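Local coordinates for 49 protein (Murid herpesvirus 4, PDB 6A4V) that probably interacts with the host poly(ADP-ribose) polymerase 1 and thereby facilitates replication of the virus, at residues A245-F250 / L296-I301. Numbering follows the deposited sequence.
Sequences AFNALF and LVFDEI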
ATOM      1  N   ALA B 245      14.609  -8.650  10.880  1.00 28.41           N
ATOM      2  CA  ALA B 245      15.969  -8.173  10.566  1.00 27.02           C
ATOM      3  C   ALA B 245      15.881  -6.729  10.135  1.00 29.79           C
ATOM      4  O   ALA B 245      16.606  -5.858  10.614  1.00 33.51           O
ATOM      5  CB  ALA B 245      16.616  -8.977   9.455  1.00 27.14           C
ATOM      6  N   PHE B 246      14.993  -6.444   9.189  1.00 34.15           N
ATOM      7  CA  PHE B 246      15.043  -5.099   8.607  1.00 29.30           C
ATOM      8  C   PHE B 246      14.569  -4.041   9.628  1.00 26.13           C
ATOM      9  O   PHE B 246      15.073  -2.858   9.647  1.00 22.66           O
ATOM     10  CB  PHE B 246      14.274  -5.117   7.302  1.00 30.83           C
ATOM     11  CG  PHE B 246      15.056  -5.609   6.120  1.00 32.47           C
ATOM     12  CD1 PHE B 246      16.075  -4.836   5.598  1.00 34.93           C
ATOM     13  CD2 PHE B 246      14.673  -6.761   5.461  1.00 40.97           C
ATOM     14  CE1 PHE B 246      16.781  -5.264   4.497  1.00 40.23           C
ATOM     15  CE2 PHE B 246      15.365  -7.187   4.348  1.00 48.21           C
ATOM     16  CZ  PHE B 246      16.412  -6.433   3.859  1.00 44.85           C
ATOM     17  N   ASN B 247      13.663  -4.458  10.527  1.00 24.68           N
ATOM     18  CA  ASN B 247      13.199  -3.590  11.631  1.00 30.65           C
ATOM     19  C   ASN B 247      14.373  -3.284  12.579  1.00 29.26           C
ATOM     20  O   ASN B 247      14.584  -2.150  12.989  1.00 34.86           O
ATOM     21  CB  ASN B 247      11.906  -4.094  12.321  1.00 27.96           C
ATOM     22  CG  ASN B 247      10.635  -3.720  11.567  1.00 32.74           C
ATOM     23  OD1 ASN B 247      10.148  -2.606  11.647  1.00 31.96           O
ATOM     24  ND2 ASN B 247      10.151  -4.606  10.724  1.00 42.07           N
ATOM     25  N   ALA B 248      15.098  -4.293  13.026  1.00 36.23           N
ATOM     26  CA  ALA B 248      16.417  -4.124  13.789  1.00 30.14           C
ATOM     27  C   ALA B 248      17.353  -3.152  13.066  1.00 28.06           C
ATOM     28  O   ALA B 248      17.815  -2.079  13.539  1.00 34.79           O
ATOM     29  CB  ALA B 248      17.026  -5.477  13.825  1.00 29.64           C
ATOM     30  N   LEU B 249      17.532  -3.458  11.803  1.00 25.01           N
ATOM     31  CA  LEU B 249      18.499  -2.784  11.046  1.00 27.98           C
ATOM     32  C   LEU B 249      18.063  -1.332  10.978  1.00 25.85           C
ATOM     33  O   LEU B 249      18.889  -0.511  11.055  1.00 33.02           O
ATOM     34  CB  LEU B 249      18.622  -3.490   9.703  1.00 29.06           C
ATOM     35  CG  LEU B 249      19.882  -3.266   8.867  1.00 41.62           C
ATOM     36  CD1 LEU B 249      21.155  -3.554   9.643  1.00 42.59           C
ATOM     37  CD2 LEU B 249      19.821  -4.125   7.590  1.00 35.69           C
ATOM     38  N   PHE B 250      16.747  -1.041  10.942  1.00 33.39           N
ATOM     39  CA  PHE B 250      16.250   0.362  10.878  1.00 27.96           C
ATOM     40  C   PHE B 250      16.370   1.003  12.264  1.00 33.73           C
ATOM     41  O   PHE B 250      16.821   2.168  12.441  1.00 26.21           O
ATOM     42  CB  PHE B 250      14.849   0.339  10.271  1.00 33.85           C
ATOM     43  CG  PHE B 250      14.083   1.630  10.288  1.00 30.58           C
ATOM     44  CD1 PHE B 250      14.588   2.749   9.669  1.00 32.76           C
ATOM     45  CD2 PHE B 250      12.800   1.687  10.826  1.00 43.12           C
ATOM     46  CE1 PHE B 250      13.928   3.959   9.750  1.00 30.37           C
ATOM     47  CE2 PHE B 250      12.074   2.872  10.800  1.00 44.74           C
ATOM     48  CZ  PHE B 250      12.671   4.025  10.301  1.00 40.03           C
ATOM     49  N   LEU B 296       0.793   3.971   9.291  1.00 27.38           N
ATOM     50  CA  LEU B 296       0.731   5.434   9.609  1.00 26.97           C
ATOM     51  C   LEU B 296       2.058   5.904  10.197  1.00 29.39           C
ATOM     52  O   LEU B 296       2.576   7.027   9.814  1.00 36.97           O
ATOM     53  CB  LEU B 296      -0.444   5.734  10.556  1.00 26.80           C
ATOM     54  CG  LEU B 296      -1.823   5.360  10.037  1.00 26.97           C
ATOM     55  CD1 LEU B 296      -2.871   5.701  11.100  1.00 30.37           C
ATOM     56  CD2 LEU B 296      -2.133   6.118   8.741  1.00 32.75           C
ATOM     57  N   VAL B 297       2.681   5.060  11.050  1.00 34.37           N
ATOM     58  CA  VAL B 297       3.956   5.436  11.696  1.00 32.36           C
ATOM     59  C   VAL B 297       5.042   5.576  10.645  1.00 22.97           C
ATOM     60  O   VAL B 297       5.871   6.563  10.621  1.00 29.18           O
ATOM     61  CB  VAL B 297       4.365   4.505  12.852  1.00 33.26           C
ATOM     62  CG1 VAL B 297       5.678   4.921  13.451  1.00 39.53           C
ATOM     63  CG2 VAL B 297       3.359   4.390  13.972  1.00 35.11           C
ATOM     64  N   PHE B 298       5.168   4.586   9.793  1.00 28.79           N
ATOM     65  CA  PHE B 298       6.185   4.698   8.704  1.00 26.25           C
ATOM     66  C   PHE B 298       5.980   5.983   7.924  1.00 26.62           C
ATOM     67  O   PHE B 298       6.985   6.687   7.681  1.00 28.80           O
ATOM     68  CB  PHE B 298       6.158   3.519   7.743  1.00 29.11           C
ATOM     69  CG  PHE B 298       6.597   2.248   8.402  1.00 35.27           C
ATOM     70  CD1 PHE B 298       7.945   2.041   8.685  1.00 40.96           C
ATOM     71  CD2 PHE B 298       5.651   1.368   8.922  1.00 36.34           C
ATOM     72  CE1 PHE B 298       8.353   0.870   9.305  1.00 37.60           C
ATOM     73  CE2 PHE B 298       6.061   0.225   9.583  1.00 28.26           C
ATOM     74  CZ  PHE B 298       7.405  -0.049   9.694  1.00 38.59           C
ATOM     75  N   ASP B 299       4.716   6.344   7.668  1.00 29.17           N
ATOM     76  CA  ASP B 299       4.456   7.556   6.920  1.00 34.14           C
ATOM     77  C   ASP B 299       4.979   8.777   7.674  1.00 27.87           C
ATOM     78  O   ASP B 299       5.546   9.688   7.104  1.00 26.81           O
ATOM     79  CB  ASP B 299       2.967   7.733   6.592  1.00 43.02           C
ATOM     80  CG  ASP B 299       2.426   6.872   5.441  1.00 49.27           C
ATOM     81  OD1 ASP B 299       3.160   6.734   4.446  1.00 38.15           O
ATOM     82  OD2 ASP B 299       1.217   6.398   5.528  1.00 49.83           O
ATOM     83  N   GLU B 300       4.663   8.871   8.965  1.00 31.81           N
ATOM     84  CA  GLU B 300       5.224   9.994   9.783  1.00 29.67           C
ATOM     85  C   GLU B 300       6.755  10.005   9.808  1.00 28.52           C
ATOM     86  O   GLU B 300       7.391  11.035   9.649  1.00 33.68           O
ATOM     87  CB  GLU B 300       4.661   9.960  11.195  1.00 28.29           C
ATOM     88  CG  GLU B 300       4.502  11.360  11.708  1.00 27.73           C
ATOM     89  CD  GLU B 300       4.028  11.383  13.126  1.00 31.41           C
ATOM     90  OE1 GLU B 300       3.031  10.575  13.451  1.00 28.94           O
ATOM     91  OE2 GLU B 300       4.691  12.151  13.870  1.00 37.44           O
ATOM     92  N   ILE B 301       7.368   8.839   9.956  1.00 29.35           N
ATOM     93  CA  ILE B 301       8.823   8.794   9.952  1.00 27.49           C
ATOM     94  C   ILE B 301       9.397   9.337   8.642  1.00 30.73           C
ATOM     95  O   ILE B 301      10.357  10.045   8.672  1.00 38.60           O
ATOM     96  CB  ILE B 301       9.308   7.372  10.235  1.00 25.61           C
ATOM     97  CG1 ILE B 301       9.051   6.956  11.672  1.00 27.46           C
ATOM     98  CG2 ILE B 301      10.752   7.215   9.887  1.00 27.40           C
ATOM     99  CD1 ILE B 301       9.131   5.449  11.837  1.00 25.52           C
TER
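Phe250 and Ile301 meet head-on in the space between two helices whose short segments stand 15.0 Å apart at their closest axial approach, and they illustrate how a ring on one helix and a branched side chain on the other can touch although their backbones stay well apart. The Phe250 ring reaches out with its CG anti to the backbone N (chi1 172°), and its CZ edge runs into the branched end of Ile301. The methyl CG2 of Ile301 lies in the plane of that ring, 3.7 Å from Phe250 CZ, while the other arm sends CD1 of Ile301 to 4.0 Å from Phe250 CE2, so the isoleucine touches the ring rim with both arms. This is the tight part of the contact.

One turn earlier the packing slackens. Phe298 approaches Phe250 obliquely, and at 4.5 Å between Phe298 CE1 and Phe250 CE2 the two rings only graze each other. The amide oxygen of Asn247 stands at the edge of the Phe298 ring, Asn247 OD1 lying 4.2 Å from Phe298 CZ. Although buried, this amide has its polar needs met outside the two segments: OD1 accepts a hydrogen bond from Asn293 ND2, and ND2 donates to Leu243 O in the preceding turn of its own helix. No hydrogen bond joins 245-250 to 296-301, and only 143 Å² is buried between them.

The two segments run roughly parallel, at 33°, within an all-helical bundle whose other members complete the packing. Helix 61-85 brings Leu69 and Leu72 against Phe250 and Cys76 against Phe298, whereas Leu289 of helix 274-289 touches both phenylalanines. Helix 295-312 also faces the second subunit, where Glu300 forms a salt bridge with Arg99 of that neighbouring chain.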